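Local atomic coordinates of thiosulfate reductase (Thermus thermophilus, PDB entry 2VPZ), a protein that binds a [4Fe-4S] cluster, molybdenum and two molybdopterin guanine dinucleotides, and probably works as an oxidoreductase acting on sulfur compounds such as thiosulfate or polysulfide. Residues R97-V102 / G110-A115; W197-Y202 / K323-L328; F436-N441 / V463-L468. All blocks are in the same frame, centred on the assembly; numbering follows the deposited sequence.

The three contacts follow one another along the chain and neither nest nor cross, so each closes its own loop. Interaction 1 closes a loop of seven residues between two short strands. Interaction 2 brings 197-202 against 323-328 across 120 intervening residues, rich in helix, and sets a short, weakly bonded strand at one edge of a four-stranded parallel sheet. Interaction 3 closes a helical crossover of 21 residues within a second parallel sheet. That sheet unites interactions 1 and 3, whose centres lie about 15 Å apart: strand 479-481 is its edge and bonds to the hairpin. Interaction 2 lies beyond the chain's centre, its centre about 41 Å from that of interaction 3.

Interaction 1. Residues R97-V102 / G110-A115; sequences RPLIRV and GKYRVA
Ile100 and Ala115 meet at the apolar centre of this contact, the CD1 methyl of Ile100 lying 3.5 Å from CB of Ala115. With chi1 at -56°, Ile100 CG1 points opposite its own carbonyl carbon, and the extended chi2 carries CD1 out to the alanine. On the other face of the two strands, CB of Leu99 rests 4.0 Å from CD2 of the Tyr112 ring, while the CD2 branch of Leu99 reaches CA of Val114; the tyrosine ring continues along the CG methylene of Arg101. Moving outward, the extended side chain of Arg113 slants across Ile100, bringing NH1 within 3.6 Å of Ile100 CG2, and one guanidinium edge is turned to the carbonyl oxygen of Arg101. The backbones of Ile100 and Arg113 exchange two hydrogen bonds, and the one from Ile100 N to Arg113 O is almost straight (2.9 Å, 174°). Two further backbone bonds flank them, from Ala115 N to Pro98 O at 3.2 Å and from Val102 N to Lys111 O at 3.1 Å. At the polar edge, Arg101 forms a salt bridge with Asp477 and Tyr112 OH bonds to the carbonyl of Ala476. Leu99 also has backbone bonding to Ile479, which fastens the pair to the rim strand of a parallel sheet. Two antiparallel strands joined by a short connection in this way form a classic beta hairpin on the protein surface.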
loop_
_atom_site.group_PDB
_atom_site.type_symbol
_atom_site.label_atom_id
_atom_site.label_comp_id
_atom_site.label_asym_id
_atom_site.label_seq_id
_atom_site.Cartn_x
_atom_site.Cartn_y
_atom_site.Cartn_z
ATOM N N ARG A 97 36.460 13.289 43.370
ATOM C CA ARG A 97 37.285 13.064 44.572
ATOM C C ARG A 97 36.659 12.332 45.808
ATOM O O ARG A 97 35.417 12.185 45.790
ATOM C CB ARG A 97 37.767 14.431 45.149
ATOM C CG ARG A 97 37.866 15.622 44.179
ATOM C CD ARG A 97 36.761 16.658 44.435
ATOM N NE ARG A 97 36.562 17.609 43.290
ATOM C CZ ARG A 97 35.572 18.596 43.128
ATOM N NH1 ARG A 97 34.747 18.791 44.129
ATOM N NH2 ARG A 97 35.399 19.235 41.945
ATOM N N PRO A 98 37.481 11.655 46.734
ATOM C CA PRO A 98 36.764 11.068 47.869
ATOM C C PRO A 98 36.165 12.252 48.627
ATOM O O PRO A 98 36.657 13.392 48.539
ATOM C CB PRO A 98 37.897 10.429 48.700
ATOM C CG PRO A 98 39.014 10.173 47.784
ATOM C CD PRO A 98 38.495 10.649 46.362
ATOM N N LEU A 99 35.136 11.991 49.402
ATOM C CA LEU A 99 34.486 13.044 50.166
ATOM C C LEU A 99 34.091 12.561 51.549
ATOM O O LEU A 99 33.644 11.429 51.697
ATOM C CB LEU A 99 33.225 13.551 49.446
ATOM C CG LEU A 99 33.359 14.166 48.039
ATOM C CD1 LEU A 99 31.973 14.512 47.434
ATOM C CD2 LEU A 99 34.266 15.410 48.115
ATOM N N ILE A 100 34.262 13.387 52.570
ATOM C CA ILE A 100 33.808 12.972 53.887
ATOM C C ILE A 100 32.824 14.020 54.423
ATOM O O ILE A 100 32.985 15.229 54.222
ATOM C CB ILE A 100 34.996 12.722 54.924
ATOM C CG1 ILE A 100 36.000 11.699 54.371
ATOM C CG2 ILE A 100 34.409 12.189 56.269
ATOM C CD1 ILE A 100 37.369 11.706 55.090
ATOM N N ARG A 101 31.783 13.518 55.070
ATOM C CA ARG A 101 30.710 14.308 55.668
ATOM C C ARG A 101 31.211 15.256 56.795
ATOM O O ARG A 101 31.764 14.793 57.788
ATOM C CB ARG A 101 29.630 13.372 56.224
ATOM C CG ARG A 101 28.184 13.737 55.901
ATOM C CD ARG A 101 27.202 13.112 56.921
ATOM N NE ARG A 101 27.467 13.541 58.303
ATOM C CZ ARG A 101 27.956 12.791 59.288
ATOM N NH1 ARG A 101 28.259 11.517 59.102
ATOM N NH2 ARG A 101 28.153 13.329 60.497
ATOM N N VAL A 102 31.007 16.566 56.630
ATOM C CA VAL A 102 31.421 17.574 57.614
ATOM C C VAL A 102 30.859 17.170 59.028
ATOM O O VAL A 102 29.666 16.868 59.156
ATOM C CB VAL A 102 30.928 19.026 57.174
ATOM C CG1 VAL A 102 31.104 20.037 58.300
ATOM C CG2 VAL A 102 31.750 19.479 55.918
ATOM N N GLY A 110 23.345 18.240 52.604
ATOM C CA GLY A 110 24.448 17.817 51.741
ATOM C C GLY A 110 25.858 18.385 51.902
ATOM O O GLY A 110 26.520 18.699 50.909
ATOM N N LYS A 111 26.317 18.498 53.155
ATOM C CA LYS A 111 27.655 19.059 53.525
ATOM C C LYS A 111 28.858 18.081 53.539
ATOM O O LYS A 111 28.910 17.188 54.376
ATOM C CB LYS A 111 27.567 19.781 54.897
ATOM C CG LYS A 111 27.453 21.314 54.842
ATOM C CD LYS A 111 26.013 21.804 54.990
ATOM C CE LYS A 111 25.697 22.115 56.449
ATOM N NZ LYS A 111 24.628 23.156 56.598
ATOM N N TYR A 112 29.821 18.287 52.636
ATOM C CA TYR A 112 31.014 17.454 52.463
ATOM C C TYR A 112 32.321 18.247 52.386
ATOM O O TYR A 112 32.298 19.440 52.111
ATOM C CB TYR A 112 30.898 16.639 51.175
ATOM C CG TYR A 112 29.857 15.598 51.253
ATOM C CD1 TYR A 112 28.526 15.857 50.905
ATOM C CD2 TYR A 112 30.146 14.379 51.856
ATOM C CE1 TYR A 112 27.521 14.941 51.168
ATOM C CE2 TYR A 112 29.173 13.447 52.125
ATOM C CZ TYR A 112 27.846 13.722 51.780
ATOM O OH TYR A 112 26.865 12.831 52.096
ATOM N N ARG A 113 33.447 17.572 52.628
ATOM C CA ARG A 113 34.758 18.195 52.466
ATOM C C ARG A 113 35.633 17.161 51.732
ATOM O O ARG A 113 35.525 15.943 51.983
ATOM C CB ARG A 113 35.394 18.590 53.818
ATOM C CG ARG A 113 35.699 17.425 54.748
ATOM C CD ARG A 113 36.410 17.814 56.052
ATOM N NE ARG A 113 37.273 16.745 56.561
ATOM C CZ ARG A 113 36.867 15.620 57.146
ATOM N NH1 ARG A 113 35.574 15.389 57.322
ATOM N NH2 ARG A 113 37.751 14.695 57.538
ATOM N N VAL A 114 36.451 17.629 50.799
ATOM C CA VAL A 114 37.330 16.776 50.004
ATOM C C VAL A 114 38.330 16.056 50.926
ATOM O O VAL A 114 38.696 16.558 51.999
ATOM C CB VAL A 114 38.067 17.606 48.862
ATOM C CG1 VAL A 114 39.062 18.611 49.461
ATOM C CG2 VAL A 114 38.760 16.668 47.858
ATOM N N ALA A 115 38.732 14.849 50.529
ATOM C CA ALA A 115 39.650 14.026 51.297
ATOM C C ALA A 115 40.574 13.281 50.373
ATOM O O ALA A 115 40.418 13.269 49.140
ATOM C CB ALA A 115 38.872 13.018 52.181
#

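Interaction 2. Residues W197-Y202 / K323-L328; sequences WENARY and KPRAVL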
loop_
_atom_site.group_PDB
_atom_site.type_symbol
_atom_site.label_atom_id
_atom_site.label_comp_id
_atom_site.label_asym_id
_atom_site.label_seq_id
_atom_site.Cartn_x
_atom_site.Cartn_y
_atom_site.Cartn_z
ATOM N N TRP A 197 15.717 -20.202 20.803
ATOM C CA TRP A 197 14.805 -19.403 19.985
ATOM C C TRP A 197 14.762 -19.728 18.496
ATOM O O TRP A 197 13.708 -19.673 17.851
ATOM C CB TRP A 197 15.111 -17.902 20.095
ATOM C CG TRP A 197 15.052 -17.288 21.461
ATOM C CD1 TRP A 197 16.088 -17.124 22.353
ATOM C CD2 TRP A 197 13.911 -16.650 22.062
ATOM N NE1 TRP A 197 15.649 -16.434 23.459
ATOM C CE2 TRP A 197 14.322 -16.127 23.308
ATOM C CE3 TRP A 197 12.578 -16.467 21.660
ATOM C CZ2 TRP A 197 13.444 -15.431 24.165
ATOM C CZ3 TRP A 197 11.692 -15.781 22.503
ATOM C CH2 TRP A 197 12.137 -15.272 23.748
ATOM N N GLU A 198 15.918 -20.054 17.941
ATOM C CA GLU A 198 16.056 -20.321 16.518
ATOM C C GLU A 198 15.296 -21.537 15.978
ATOM O O GLU A 198 14.982 -21.603 14.785
ATOM C CB GLU A 198 17.535 -20.372 16.170
ATOM C CG GLU A 198 18.263 -21.448 16.934
ATOM C CD GLU A 198 19.629 -21.753 16.343
ATOM O OE1 GLU A 198 20.048 -22.923 16.388
ATOM O OE2 GLU A 198 20.244 -20.792 15.833
ATOM N N ASN A 199 15.006 -22.512 16.836
ATOM C CA ASN A 199 14.225 -23.684 16.429
ATOM C C ASN A 199 12.774 -23.631 16.952
ATOM O O ASN A 199 11.955 -24.474 16.591
ATOM C CB ASN A 199 14.888 -25.006 16.846
ATOM C CG ASN A 199 16.228 -25.247 16.170
ATOM O OD1 ASN A 199 16.345 -25.137 14.946
ATOM N ND2 ASN A 199 17.254 -25.572 16.964
ATOM N N ALA A 200 12.455 -22.647 17.798
ATOM C CA ALA A 200 11.089 -22.484 18.346
ATOM C C ALA A 200 10.048 -22.215 17.217
ATOM O O ALA A 200 10.338 -21.511 16.242
ATOM C CB ALA A 200 11.061 -21.388 19.415
ATOM N N ARG A 201 8.831 -22.742 17.371
ATOM C CA ARG A 201 7.772 -22.661 16.336
ATOM C C ARG A 201 6.491 -21.947 16.715
ATOM O O ARG A 201 5.672 -21.542 15.868
ATOM C CB ARG A 201 7.409 -24.069 15.909
ATOM C CG ARG A 201 8.384 -24.698 14.956
ATOM C CD ARG A 201 8.148 -24.140 13.560
ATOM N NE ARG A 201 9.076 -23.081 13.163
ATOM C CZ ARG A 201 8.956 -22.316 12.084
ATOM N NH1 ARG A 201 7.926 -22.486 11.269
ATOM N NH2 ARG A 201 9.863 -21.380 11.824
ATOM N N TYR A 202 6.340 -21.855 18.030
ATOM C CA TYR A 202 5.197 -21.244 18.711
ATOM C C TYR A 202 5.780 -20.801 20.071
ATOM O O TYR A 202 6.349 -21.612 20.809
ATOM C CB TYR A 202 4.123 -22.334 18.888
ATOM C CG TYR A 202 2.752 -21.817 19.289
ATOM C CD1 TYR A 202 1.820 -21.402 18.333
ATOM C CD2 TYR A 202 2.367 -21.769 20.639
ATOM C CE1 TYR A 202 0.550 -20.960 18.686
ATOM C CE2 TYR A 202 1.096 -21.331 21.020
ATOM C CZ TYR A 202 0.190 -20.928 20.040
ATOM O OH TYR A 202 -1.062 -20.491 20.384
ATOM N N LYS A 323 4.788 -29.187 19.703
ATOM C CA LYS A 323 5.798 -29.826 20.538
ATOM C C LYS A 323 6.746 -30.723 19.752
ATOM O O LYS A 323 6.373 -31.237 18.688
ATOM C CB LYS A 323 5.155 -30.667 21.670
ATOM C CG LYS A 323 3.756 -31.187 21.408
ATOM C CD LYS A 323 3.280 -32.061 22.559
ATOM C CE LYS A 323 3.675 -33.532 22.365
ATOM N NZ LYS A 323 2.715 -34.260 21.459
ATOM N N PRO A 324 8.018 -30.817 20.199
ATOM C CA PRO A 324 8.592 -30.183 21.405
ATOM C C PRO A 324 9.013 -28.686 21.178
ATOM O O PRO A 324 9.584 -28.043 22.068
ATOM C CB PRO A 324 9.795 -31.070 21.758
ATOM C CG PRO A 324 10.190 -31.714 20.450
ATOM C CD PRO A 324 8.931 -31.808 19.605
ATOM N N ARG A 325 8.686 -28.158 20.001
ATOM C CA ARG A 325 9.031 -26.806 19.533
ATOM C C ARG A 325 8.054 -25.628 19.805
ATOM O O ARG A 325 7.882 -24.697 18.999
ATOM C CB ARG A 325 9.409 -26.925 18.046
ATOM C CG ARG A 325 10.266 -28.175 17.792
ATOM C CD ARG A 325 11.225 -27.949 16.655
ATOM N NE ARG A 325 10.508 -27.735 15.415
ATOM C CZ ARG A 325 10.882 -26.929 14.423
ATOM N NH1 ARG A 325 12.001 -26.225 14.520
ATOM N NH2 ARG A 325 10.131 -26.833 13.320
ATOM N N ALA A 326 7.437 -25.718 20.977
ATOM C CA ALA A 326 6.505 -24.752 21.550
ATOM C C ALA A 326 7.087 -24.452 22.945
ATOM O O ALA A 326 7.319 -25.401 23.714
ATOM C CB ALA A 326 5.106 -25.370 21.695
ATOM N N VAL A 327 7.339 -23.171 23.255
ATOM C CA VAL A 327 7.902 -22.704 24.544
ATOM C C VAL A 327 7.204 -21.529 25.243
ATOM O O VAL A 327 6.791 -20.563 24.583
ATOM C CB VAL A 327 9.339 -22.059 24.453
ATOM C CG1 VAL A 327 10.354 -22.817 25.300
ATOM C CG2 VAL A 327 9.747 -21.853 23.020
ATOM N N LEU A 328 7.097 -21.594 26.568
ATOM C CA LEU A 328 6.642 -20.436 27.336
ATOM C C LEU A 328 7.953 -19.935 28.002
ATOM O O LEU A 328 8.235 -20.321 29.133
ATOM C CB LEU A 328 5.633 -20.777 28.440
ATOM C CG LEU A 328 4.188 -21.054 28.103
ATOM C CD1 LEU A 328 4.061 -22.452 27.584
ATOM C CD2 LEU A 328 3.339 -20.921 29.346
#
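A Rossmann-like parallel sheet, with strand order 3-2-1-4, has one of its two edges here, where the short, weakly bonded strand 326-327 runs beside the start of strand 202-206, and the loop leading into that strand folds over Arg325. The carbonyl oxygen of Arg325 receives the main bond, 2.7 Å from Arg201 N, and a weak second one from Tyr202 N at 3.4 Å, so one acceptor holds the chain just where it enters the sheet. Val327 N answers with a bond of 3.1 Å to Tyr202 O. Apolar contacts accompany these bonds: CB of Ala200 touches CG2 of Val327 at 3.9 Å, and the beta carbons of Tyr202 and Ala326 face each other. The tyrosine ring itself leads away towards helix 309-320, where its OH bonds to Glu318. On the more exposed flank, Arg201 and Arg325 run side by side in the same direction, their guanidinium planes only 8° apart. Bends at chi2 and chi3 fold the Arg201 chain so that its tip reaches the carbonyl of Asn228 through NH2. The like charges nevertheless approach to 3.9 Å between Arg201 NE and Arg325 NH2. What covers one face of the Arg325 guanidinium is aliphatic: CG of Arg201, 3.2 Å above the plane and displaced towards its rim.

Interaction 3. Residues F436-N441 / V463-L468; sequences FAYGIN and VAIDVL. With MGD (2-amino-5,6-dimercapto-7-methyl-3,7,8a,9-tetrahydro-8-oxa-1,3,9,10-tetraaza-anthracen-4-one guanosine dinucleotide), chain H.
Phe436 and Val463 lie side by side on neighbouring parallel strands, and the valine CB sits over one face of the ring in a CH-pi contact, 4.2 Å from its centroid. Ile465 CD1 comes to the ring's edge. Tyr438, its CG swung opposite the backbone N (chi1 174°), lays CD1 3.9 Å from Ile465 CB and carries CE1 to 3.5 Å from the guanine amino N2 of MGD; its OH is held by Glu482. That same N2 donates to Ile465 O (3.0 Å), which also accepts Gly439 N, so the last rung of the strand pair doubles as a guanine site. Asp466 turns its carboxylate to the ribose: OD1 takes O3' at 2.7 Å and OD2 takes O2' at 2.6 Å. Val467 N bonds to OD2 on its anti lone pair, and together with the two diol bonds this would restrain carboxylate rotation. Beyond Gly439, which turns the chain with positive phi (43°), Asn441 N points nearly straight at phosphate oxygen O2A (171°). Thus different polar groups at and just beyond the strand ends read base, sugar diol and diphosphate, as in Rossmann-like dinucleotide sites; the diol bonds would be consistent with a negatively charged Asp466.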
loop_
_atom_site.group_PDB
_atom_site.type_symbol
_atom_site.label_atom_id
_atom_site.label_comp_id
_atom_site.label_asym_id
_atom_site.label_seq_id
_atom_site.Cartn_x
_atom_site.Cartn_y
_atom_site.Cartn_z
ATOM N N PHE A 436 27.260 -0.555 53.490
ATOM C CA PHE A 436 27.959 -0.283 52.228
ATOM C C PHE A 436 26.930 -0.379 51.082
ATOM O O PHE A 436 26.075 -1.278 51.093
ATOM C CB PHE A 436 29.067 -1.315 51.918
ATOM C CG PHE A 436 30.405 -1.007 52.507
ATOM C CD1 PHE A 436 30.613 -1.132 53.880
ATOM C CD2 PHE A 436 31.466 -0.574 51.703
ATOM C CE1 PHE A 436 31.861 -0.825 54.457
ATOM C CE2 PHE A 436 32.724 -0.263 52.260
ATOM C CZ PHE A 436 32.919 -0.383 53.641
ATOM N N ALA A 437 27.020 0.538 50.120
ATOM C CA ALA A 437 26.190 0.564 48.914
ATOM C C ALA A 437 27.138 0.675 47.717
ATOM O O ALA A 437 27.636 1.762 47.374
ATOM C CB ALA A 437 25.199 1.791 48.912
ATOM N N TYR A 438 27.427 -0.471 47.124
ATOM C CA TYR A 438 28.311 -0.495 45.952
ATOM C C TYR A 438 27.415 -0.457 44.679
ATOM O O TYR A 438 26.776 -1.449 44.372
ATOM C CB TYR A 438 29.215 -1.742 45.944
ATOM C CG TYR A 438 30.023 -1.836 44.665
ATOM C CD1 TYR A 438 31.133 -1.006 44.458
ATOM C CD2 TYR A 438 29.603 -2.650 43.597
ATOM C CE1 TYR A 438 31.803 -0.966 43.232
ATOM C CE2 TYR A 438 30.264 -2.635 42.368
ATOM C CZ TYR A 438 31.369 -1.787 42.192
ATOM O OH TYR A 438 32.023 -1.723 40.978
ATOM N N GLY A 439 27.360 0.688 43.983
ATOM C CA GLY A 439 26.555 0.831 42.777
ATOM C C GLY A 439 25.151 0.239 42.817
ATOM O O GLY A 439 24.760 -0.574 41.977
ATOM N N ILE A 440 24.370 0.623 43.815
ATOM C CA ILE A 440 23.014 0.089 43.967
ATOM C C ILE A 440 22.135 1.279 44.405
ATOM O O ILE A 440 22.483 2.016 45.331
ATOM C CB ILE A 440 23.042 -1.165 45.002
ATOM C CG1 ILE A 440 21.701 -1.894 45.037
ATOM C CG2 ILE A 440 23.492 -0.698 46.387
ATOM C CD1 ILE A 440 20.662 -1.281 45.982
ATOM N N ASN A 441 21.028 1.505 43.704
ATOM C CA ASN A 441 20.159 2.664 43.951
ATOM C C ASN A 441 19.217 2.484 45.170
ATOM O O ASN A 441 18.084 2.041 45.030
ATOM C CB ASN A 441 19.373 2.985 42.659
ATOM C CG ASN A 441 19.192 4.489 42.421
ATOM O OD1 ASN A 441 19.399 4.993 41.305
ATOM N ND2 ASN A 441 18.790 5.200 43.466
ATOM N N VAL A 463 28.739 3.866 53.939
ATOM C CA VAL A 463 29.617 4.204 52.826
ATOM C C VAL A 463 28.944 3.872 51.466
ATOM O O VAL A 463 28.227 2.875 51.325
ATOM C CB VAL A 463 31.032 3.499 52.920
ATOM C CG1 VAL A 463 32.015 4.197 51.979
ATOM C CG2 VAL A 463 31.566 3.542 54.385
ATOM N N ALA A 464 29.134 4.733 50.465
ATOM C CA ALA A 464 28.581 4.533 49.123
ATOM C C ALA A 464 29.672 4.730 48.071
ATOM O O ALA A 464 30.335 5.757 48.064
ATOM C CB ALA A 464 27.381 5.497 48.868
ATOM N N ILE A 465 29.839 3.736 47.193
ATOM C CA ILE A 465 30.864 3.728 46.118
ATOM C C ILE A 465 30.066 3.843 44.801
ATOM O O ILE A 465 29.305 2.936 44.435
ATOM C CB ILE A 465 31.697 2.409 46.201
ATOM C CG1 ILE A 465 31.897 2.012 47.668
ATOM C CG2 ILE A 465 33.041 2.582 45.467
ATOM C CD1 ILE A 465 32.938 0.905 47.925
ATOM N N ASP A 466 30.268 4.942 44.067
ATOM C CA ASP A 466 29.472 5.211 42.862
ATOM C C ASP A 466 30.184 6.171 41.897
ATOM O O ASP A 466 31.353 6.504 42.114
ATOM C CB ASP A 466 28.157 5.879 43.328
ATOM C CG ASP A 466 26.921 5.500 42.456
ATOM O OD1 ASP A 466 26.003 4.828 42.992
ATOM O OD2 ASP A 466 26.860 5.898 41.284
ATOM N N VAL A 467 29.497 6.631 40.853
ATOM C CA VAL A 467 30.077 7.614 39.927
ATOM C C VAL A 467 29.339 8.968 39.843
ATOM O O VAL A 467 29.972 10.026 39.714
ATOM C CB VAL A 467 30.162 7.169 38.448
ATOM C CG1 VAL A 467 30.775 8.306 37.587
ATOM C CG2 VAL A 467 30.949 5.861 38.294
ATOM N N LEU A 468 28.017 8.930 39.906
ATOM C CA LEU A 468 27.265 10.169 39.798
ATOM C C LEU A 468 26.736 10.590 41.196
ATOM O O LEU A 468 26.720 9.772 42.116
ATOM C CB LEU A 468 26.099 9.990 38.773
ATOM C CG LEU A 468 26.397 9.462 37.332
ATOM C CD1 LEU A 468 25.178 8.702 36.739
ATOM C CD2 LEU A 468 26.836 10.624 36.405
HETATM P PB MGD H . 20.185 1.506 38.878
HETATM O O1B MGD H . 19.024 2.439 39.041
HETATM O O2B MGD H . 20.900 1.444 37.563
HETATM O O3B MGD H . 19.623 0.109 39.459
HETATM O O3A MGD H . 18.744 -2.012 40.467
HETATM P PA MGD H . 20.072 -1.130 40.402
HETATM O O1A MGD H . 21.243 -1.722 39.634
HETATM O O2A MGD H . 20.271 -0.604 41.780
HETATM O "O5'" MGD H . 21.296 1.869 39.922
HETATM C "C5'" MGD H . 22.686 1.749 39.618
HETATM C "C4'" MGD H . 23.424 2.605 40.648
HETATM O "O4'" MGD H . 24.771 2.217 40.403
HETATM C "C3'" MGD H . 23.367 4.093 40.421
HETATM O "O3'" MGD H . 23.626 4.691 41.698
HETATM C "C2'" MGD H . 24.535 4.308 39.446
HETATM O "O2'" MGD H . 24.932 5.650 39.550
HETATM C "C1'" MGD H . 25.599 3.336 39.960
HETATM N N9 MGD H . 26.675 2.854 39.014
HETATM C C8 MGD H . 26.540 2.626 37.706
HETATM N N7 MGD H . 27.667 2.157 37.122
HETATM C C5 MGD H . 28.591 2.015 38.098
HETATM C C6 MGD H . 30.028 1.506 38.225
HETATM O O6 MGD H . 30.715 1.116 37.216
HETATM N N1 MGD H . 30.560 1.528 39.492
HETATM C C2 MGD H . 29.891 1.965 40.604
HETATM N N2 MGD H . 30.443 1.984 41.856
HETATM N N3 MGD H . 28.624 2.390 40.510
HETATM C C4 MGD H . 27.911 2.473 39.338
HETATM C C10 MGD H . 18.442 -3.037 39.471
HETATM C C11 MGD H . 17.293 -3.836 39.988
HETATM O O11 MGD H . 16.353 -2.884 40.489
HETATM C C12 MGD H . 16.642 -4.788 39.054
HETATM S S12 MGD H . 17.545 -5.907 38.121
HETATM C C13 MGD H . 15.316 -4.880 38.945
HETATM S S13 MGD H . 14.475 -5.868 37.905
HETATM C C14 MGD H . 14.349 -4.176 39.728
HETATM N N15 MGD H . 13.604 -3.241 38.838
HETATM C C16 MGD H . 12.804 -2.352 39.515
HETATM C C17 MGD H . 11.583 -1.712 39.020
HETATM O O17 MGD H . 11.183 -1.915 37.835
HETATM N N18 MGD H . 10.903 -0.926 39.858
HETATM C C19 MGD H . 11.285 -0.688 41.127
HETATM N N19 MGD H . 10.605 0.176 41.939
HETATM N N20 MGD H . 12.373 -1.275 41.631
HETATM C C21 MGD H . 13.167 -2.064 40.915
HETATM N N22 MGD H . 14.284 -2.569 41.450
HETATM C C23 MGD H . 15.128 -3.537 40.837
HETATM O O HOH W 1 25.798 3.356 45.056
#